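Local coordinates for orotidine 5'-phosphate decarboxylase (Sulfolobus solfataricus, PDB 4DBE), which probably catalyses the decarboxylation of orotidine 5'-monophosphate to uridine 5'-monophosphate, the last step of de novo UMP biosynthesis, at residues V31-V36 / V58-A63; D42-L47 / L76-S81. One frame throughout, in Å; residues are numbered along the deposited sequence.

Contact 1 (V31-V36 / V58-A63); sequences VGLPLV and VDFKLA. With BMP (6-hydroxyuridine-5'-phosphate), chain C.
Asp59 OD2 is gripped by two lysines, Lys61 NZ at 2.6 Å and Lys30 NZ, on a strand of the TIM barrel whose Asp59 and Lys61 side chains face the ligand. Asp59 OD2 uses its syn lone pair toward Lys61 NZ, while OD1 turns back to Lys61 N in an Asx turn. Lys61, predicted to be the proton donor, also reaches O1 of the bound 6-hydroxyuridine-5'-phosphate with NZ at 2.6 Å. A further salt bridge, to Asp64 OD2 of the second subunit, completes across the dimer the Lys-Asp-Lys-Asp charge network known from this family. Between the parallel strands, Asp59 N donates to Val31 O at 2.8 Å in a nearly straight bond of 171°. Where strand 28-32 gives way to helix 33-39, a water bridges Leu33 N and Asp59 O. Away from the ligand, the Phe60 ring packs against Leu33 and Val36 of the helix, placed there by CG standing anti to the carbonyl carbon (chi1 -64°). Leu33 CD1 sits 3.8 Å above the centre of one ring face, a CH-pi contact, with Val58 CG1 over the opposite face, offset toward the rim; Val36 CG2 meets the edge in plane, 3.5 Å from Phe60 CZ.

Contact 2 (D42-L47 / L76-S81); sequences DKTREL and LSFANS
Arg45 and Ser77 supply the polar part of this contact, in which one arginine serves both as hydrogen-bond donor and as a flat packing surface. Arg45 NH2 gives a bond of 2.9 Å to Ser77 OG, at 161° and with the oxygen close to the guanidinium plane; Arg45 NH1 adds a weak second bond to the same oxygen. The arginine chain leaves the helix extended, CG anti to the backbone N, and bends at chi3, which brings the guanidinium across to the turn.

The packing is centred on Phe78. Its CD2 lies 3.8 Å above the middle of the guanidinium plane, and the two planes stand 88° apart, so the arginine receives the rim of the ring instead of stacking on it; Phe78 CB approaches the same group, 3.7 Å from Arg45 NH1. A chi1 of 56° sets Phe78 CG between its own backbone N and carbonyl carbon, turning one ring face to Arg45 CA. Deeper in, the methyl of Thr44 touches the far end of the ring, CG2 lying 3.9 Å from Phe78 CZ, while Thr44 OG1 is hydrogen-bonded to Gly40 O, just before the helix. Were Arg45 cut back to an alanine, Ser77 OG would probably lose this donor and the edge of the Phe78 ring the flat group it rests against.

Backbone bonding shapes the loop: Ala79 N to Leu76 O, 3.1 Å, closes a type I beta turn that carries Ser77 and Phe78 at its two central positions. Helix 41-49 thus packs against the loop leading into strand 81-85, a contact of the outer layer of helices and loops that surrounds the strands of a TIM barrel.

How the contacts relate
Contact 1 and contact 2 have centres 11 Å apart and illustrate how successive layers of a barrel pack on one another. Along the chain their segments alternate: 31-36, 42-47, 58-63, 76-81. Helix 33-39 runs on to helix 41-49, which precedes strand 55-62, and the loop of contact 2 leads into strand 81-85, which lies beside strand 55-62. The two contacts meet directly: Val58 N lies 2.9 Å from Ser81 O, probably hydrogen-bonded, and Phe60 CE2 packs 3.5 Å from Leu76 CD1. Val58 also touches Ala79 and Phe78. Contact 1 therefore extends from the ligand site to the hydrophobic layer behind the strands, and contact 2 continues that layer outward to the protein surface.

Contact 1 (V31-V36 / V58-A63)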
# COMPACT_ATOMS: atom_id res chain seq x y z
N VAL A 31 -2.62 -1.73 13.39
CA VAL A 31 -2.63 -3.08 12.85
C VAL A 31 -2.00 -3.07 11.46
O VAL A 31 -2.47 -2.36 10.58
CB VAL A 31 -4.07 -3.60 12.78
CG1 VAL A 31 -4.10 -4.98 12.15
CG2 VAL A 31 -4.68 -3.62 14.17
N GLY A 32 -0.94 -3.84 11.27
CA GLY A 32 -0.19 -3.82 10.04
C GLY A 32 -0.53 -4.97 9.11
O GLY A 32 -1.12 -5.96 9.54
N LEU A 33 -0.17 -4.83 7.84
CA LEU A 33 -0.49 -5.86 6.85
C LEU A 33 0.14 -7.23 7.16
O LEU A 33 -0.52 -8.25 7.02
CB LEU A 33 -0.12 -5.38 5.43
CG LEU A 33 -0.56 -6.30 4.29
CD1 LEU A 33 -2.07 -6.68 4.43
CD2 LEU A 33 -0.28 -5.65 2.95
N PRO A 34 1.41 -7.27 7.60
CA PRO A 34 1.97 -8.58 7.93
C PRO A 34 1.15 -9.34 8.98
O PRO A 34 0.99 -10.56 8.88
CB PRO A 34 3.35 -8.24 8.50
CG PRO A 34 3.69 -6.90 7.90
CD PRO A 34 2.38 -6.17 7.79
N LEU A 35 0.64 -8.62 9.98
CA LEU A 35 -0.22 -9.24 10.99
C LEU A 35 -1.49 -9.83 10.37
O LEU A 35 -1.83 -10.99 10.59
CB LEU A 35 -0.58 -8.24 12.08
CG LEU A 35 -1.50 -8.83 13.16
CD1 LEU A 35 -0.72 -9.74 14.10
CD2 LEU A 35 -2.19 -7.76 13.94
N VAL A 36 -2.19 -9.02 9.58
CA VAL A 36 -3.47 -9.46 9.01
C VAL A 36 -3.28 -10.62 8.04
O VAL A 36 -4.09 -11.55 8.00
CB VAL A 36 -4.24 -8.30 8.33
CG1 VAL A 36 -5.53 -8.81 7.69
CG2 VAL A 36 -4.57 -7.20 9.35
N VAL A 58 -5.98 0.72 11.33
CA VAL A 58 -5.53 -0.26 10.38
C VAL A 58 -4.64 0.40 9.33
O VAL A 58 -5.04 1.37 8.68
CB VAL A 58 -6.68 -1.03 9.72
CG1 VAL A 58 -6.19 -1.75 8.48
CG2 VAL A 58 -7.29 -2.00 10.73
N ASP A 59 -3.42 -0.11 9.20
CA ASP A 59 -2.43 0.51 8.33
C ASP A 59 -1.97 -0.42 7.23
O ASP A 59 -1.03 -1.21 7.42
CB ASP A 59 -1.21 1.02 9.14
CG ASP A 59 -0.13 1.63 8.25
OD1 ASP A 59 -0.41 1.88 7.06
OD2 ASP A 59 0.99 1.88 8.73
N PHE A 60 -2.66 -0.34 6.09
CA PHE A 60 -2.22 -1.03 4.88
C PHE A 60 -1.59 -0.03 3.88
O PHE A 60 -1.40 -0.35 2.71
CB PHE A 60 -3.36 -1.81 4.22
CG PHE A 60 -3.90 -2.96 5.06
CD1 PHE A 60 -3.32 -3.31 6.27
CD2 PHE A 60 -5.01 -3.68 4.63
CE1 PHE A 60 -3.82 -4.36 7.03
CE2 PHE A 60 -5.52 -4.73 5.39
CZ PHE A 60 -4.93 -5.08 6.59
N LYS A 61 -1.25 1.17 4.36
CA LYS A 61 -0.57 2.15 3.50
C LYS A 61 -1.33 2.33 2.18
O LYS A 61 -0.74 2.31 1.09
CB LYS A 61 0.88 1.72 3.23
CG LYS A 61 1.84 1.77 4.42
CD LYS A 61 1.93 3.19 5.02
CE LYS A 61 3.09 3.29 6.01
NZ LYS A 61 3.00 2.33 7.16
N LEU A 62 -2.63 2.52 2.30
CA LEU A 62 -3.52 2.56 1.14
C LEU A 62 -3.01 3.52 0.08
O LEU A 62 -2.74 4.70 0.36
CB LEU A 62 -4.94 2.93 1.56
CG LEU A 62 -5.58 1.98 2.57
CD1 LEU A 62 -6.77 2.65 3.22
CD2 LEU A 62 -5.96 0.66 1.89
N ALA A 63 -2.87 3.02 -1.15
CA ALA A 63 -2.26 3.80 -2.22
C ALA A 63 -2.70 3.25 -3.58
O ALA A 63 -1.89 2.74 -4.37
CB ALA A 63 -0.73 3.78 -2.09
P BMP C . 9.35 -0.18 14.02
OP1 BMP C . 10.42 0.55 13.33
OP2 BMP C . 9.58 -1.74 14.36
OP3 BMP C . 9.12 0.52 15.43
O5' BMP C . 7.96 -0.02 13.24
C5' BMP C . 7.55 1.23 12.70
C4' BMP C . 6.12 1.16 12.22
O4' BMP C . 5.75 2.43 11.63
C3' BMP C . 5.84 0.10 11.14
O3' BMP C . 4.50 -0.37 11.26
C2' BMP C . 5.99 0.91 9.85
O2' BMP C . 5.29 0.37 8.75
C1' BMP C . 5.41 2.26 10.27
N1 BMP C . 5.95 3.41 9.51
C2 BMP C . 7.27 3.65 9.43
O2 BMP C . 8.08 2.91 9.96
N3 BMP C . 7.74 4.70 8.73
C4 BMP C . 6.90 5.57 8.12
O4 BMP C . 7.34 6.52 7.49
C5 BMP C . 5.51 5.35 8.21
C6 BMP C . 5.06 4.27 8.92
O1 BMP C . 3.75 4.03 9.04
O HOH W 1 1.29 -2.50 7.06

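Contact 2 (D42-L47 / L76-S81)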
# COMPACT_ATOMS: atom_id res chain seq x y z
N ASP A 42 -10.65 -12.44 9.96
CA ASP A 42 -11.52 -12.95 11.03
C ASP A 42 -10.81 -13.07 12.38
O ASP A 42 -11.33 -12.63 13.40
CB ASP A 42 -12.15 -14.30 10.63
CG ASP A 42 -13.14 -14.16 9.48
OD1 ASP A 42 -13.64 -13.03 9.26
OD2 ASP A 42 -13.42 -15.18 8.80
N LYS A 43 -9.62 -13.65 12.39
CA LYS A 43 -8.89 -13.80 13.63
C LYS A 43 -8.30 -12.47 14.11
O LYS A 43 -8.17 -12.25 15.31
CB LYS A 43 -7.83 -14.90 13.51
CG LYS A 43 -8.44 -16.30 13.31
CD LYS A 43 -9.23 -16.72 14.56
CE LYS A 43 -9.88 -18.10 14.43
NZ LYS A 43 -10.42 -18.54 15.75
N THR A 44 -7.97 -11.59 13.18
CA THR A 44 -7.52 -10.25 13.58
C THR A 44 -8.65 -9.53 14.34
O THR A 44 -8.43 -8.94 15.40
CB THR A 44 -7.07 -9.41 12.37
OG1 THR A 44 -5.98 -10.08 11.71
CG2 THR A 44 -6.61 -8.02 12.83
N ARG A 45 -9.85 -9.58 13.78
CA ARG A 45 -11.02 -8.98 14.41
C ARG A 45 -11.27 -9.60 15.80
O ARG A 45 -11.52 -8.90 16.78
CB ARG A 45 -12.25 -9.18 13.51
CG ARG A 45 -13.55 -8.61 14.05
CD ARG A 45 -14.74 -8.97 13.16
NE ARG A 45 -14.73 -8.27 11.87
CZ ARG A 45 -15.21 -7.04 11.69
NH1 ARG A 45 -15.72 -6.36 12.71
NH2 ARG A 45 -15.16 -6.48 10.48
N GLU A 46 -11.20 -10.92 15.88
CA GLU A 46 -11.42 -11.61 17.15
C GLU A 46 -10.39 -11.15 18.18
O GLU A 46 -10.74 -10.81 19.31
CB GLU A 46 -11.39 -13.13 16.97
CG GLU A 46 -11.51 -13.87 18.29
CD GLU A 46 -11.47 -15.38 18.11
OE1 GLU A 46 -11.66 -15.86 16.98
OE2 GLU A 46 -11.25 -16.08 19.12
N LEU A 47 -9.13 -11.14 17.78
CA LEU A 47 -8.07 -10.66 18.65
C LEU A 47 -8.39 -9.29 19.24
O LEU A 47 -8.31 -9.09 20.46
CB LEU A 47 -6.74 -10.62 17.90
CG LEU A 47 -5.52 -10.13 18.69
CD1 LEU A 47 -5.37 -10.87 20.03
CD2 LEU A 47 -4.27 -10.30 17.86
N LEU A 76 -12.68 -4.21 6.70
CA LEU A 76 -11.96 -4.02 7.95
C LEU A 76 -12.72 -3.12 8.93
O LEU A 76 -12.12 -2.25 9.56
CB LEU A 76 -10.57 -3.42 7.66
CG LEU A 76 -9.82 -4.14 6.54
CD1 LEU A 76 -8.68 -3.30 5.98
CD2 LEU A 76 -9.33 -5.51 7.02
N SER A 77 -14.03 -3.34 9.06
CA SER A 77 -14.88 -2.45 9.86
C SER A 77 -14.51 -2.38 11.34
O SER A 77 -15.00 -1.49 12.04
CB SER A 77 -16.36 -2.83 9.71
OG SER A 77 -16.66 -4.00 10.45
N PHE A 78 -13.68 -3.29 11.81
CA PHE A 78 -13.30 -3.28 13.23
C PHE A 78 -12.38 -2.11 13.59
O PHE A 78 -12.20 -1.80 14.78
CB PHE A 78 -12.63 -4.60 13.61
CG PHE A 78 -11.44 -4.93 12.78
CD1 PHE A 78 -10.18 -4.44 13.11
CD2 PHE A 78 -11.56 -5.74 11.67
CE1 PHE A 78 -9.08 -4.76 12.34
CE2 PHE A 78 -10.46 -6.07 10.89
CZ PHE A 78 -9.22 -5.58 11.23
N ALA A 79 -11.79 -1.47 12.59
CA ALA A 79 -10.89 -0.35 12.84
C ALA A 79 -11.65 0.93 13.12
O ALA A 79 -12.74 1.12 12.61
CB ALA A 79 -9.97 -0.13 11.64
N ASN A 80 -11.06 1.81 13.93
CA ASN A 80 -11.59 3.15 14.09
C ASN A 80 -11.09 4.06 12.97
O ASN A 80 -11.77 4.99 12.55
CB ASN A 80 -11.18 3.74 15.44
CG ASN A 80 -11.63 2.88 16.61
OD1 ASN A 80 -10.81 2.43 17.41
ND2 ASN A 80 -12.94 2.64 16.71
N SER A 81 -9.89 3.76 12.48
CA SER A 81 -9.19 4.66 11.58
C SER A 81 -8.33 3.89 10.59
O SER A 81 -7.95 2.74 10.85
CB SER A 81 -8.27 5.57 12.41
OG SER A 81 -8.94 5.98 13.59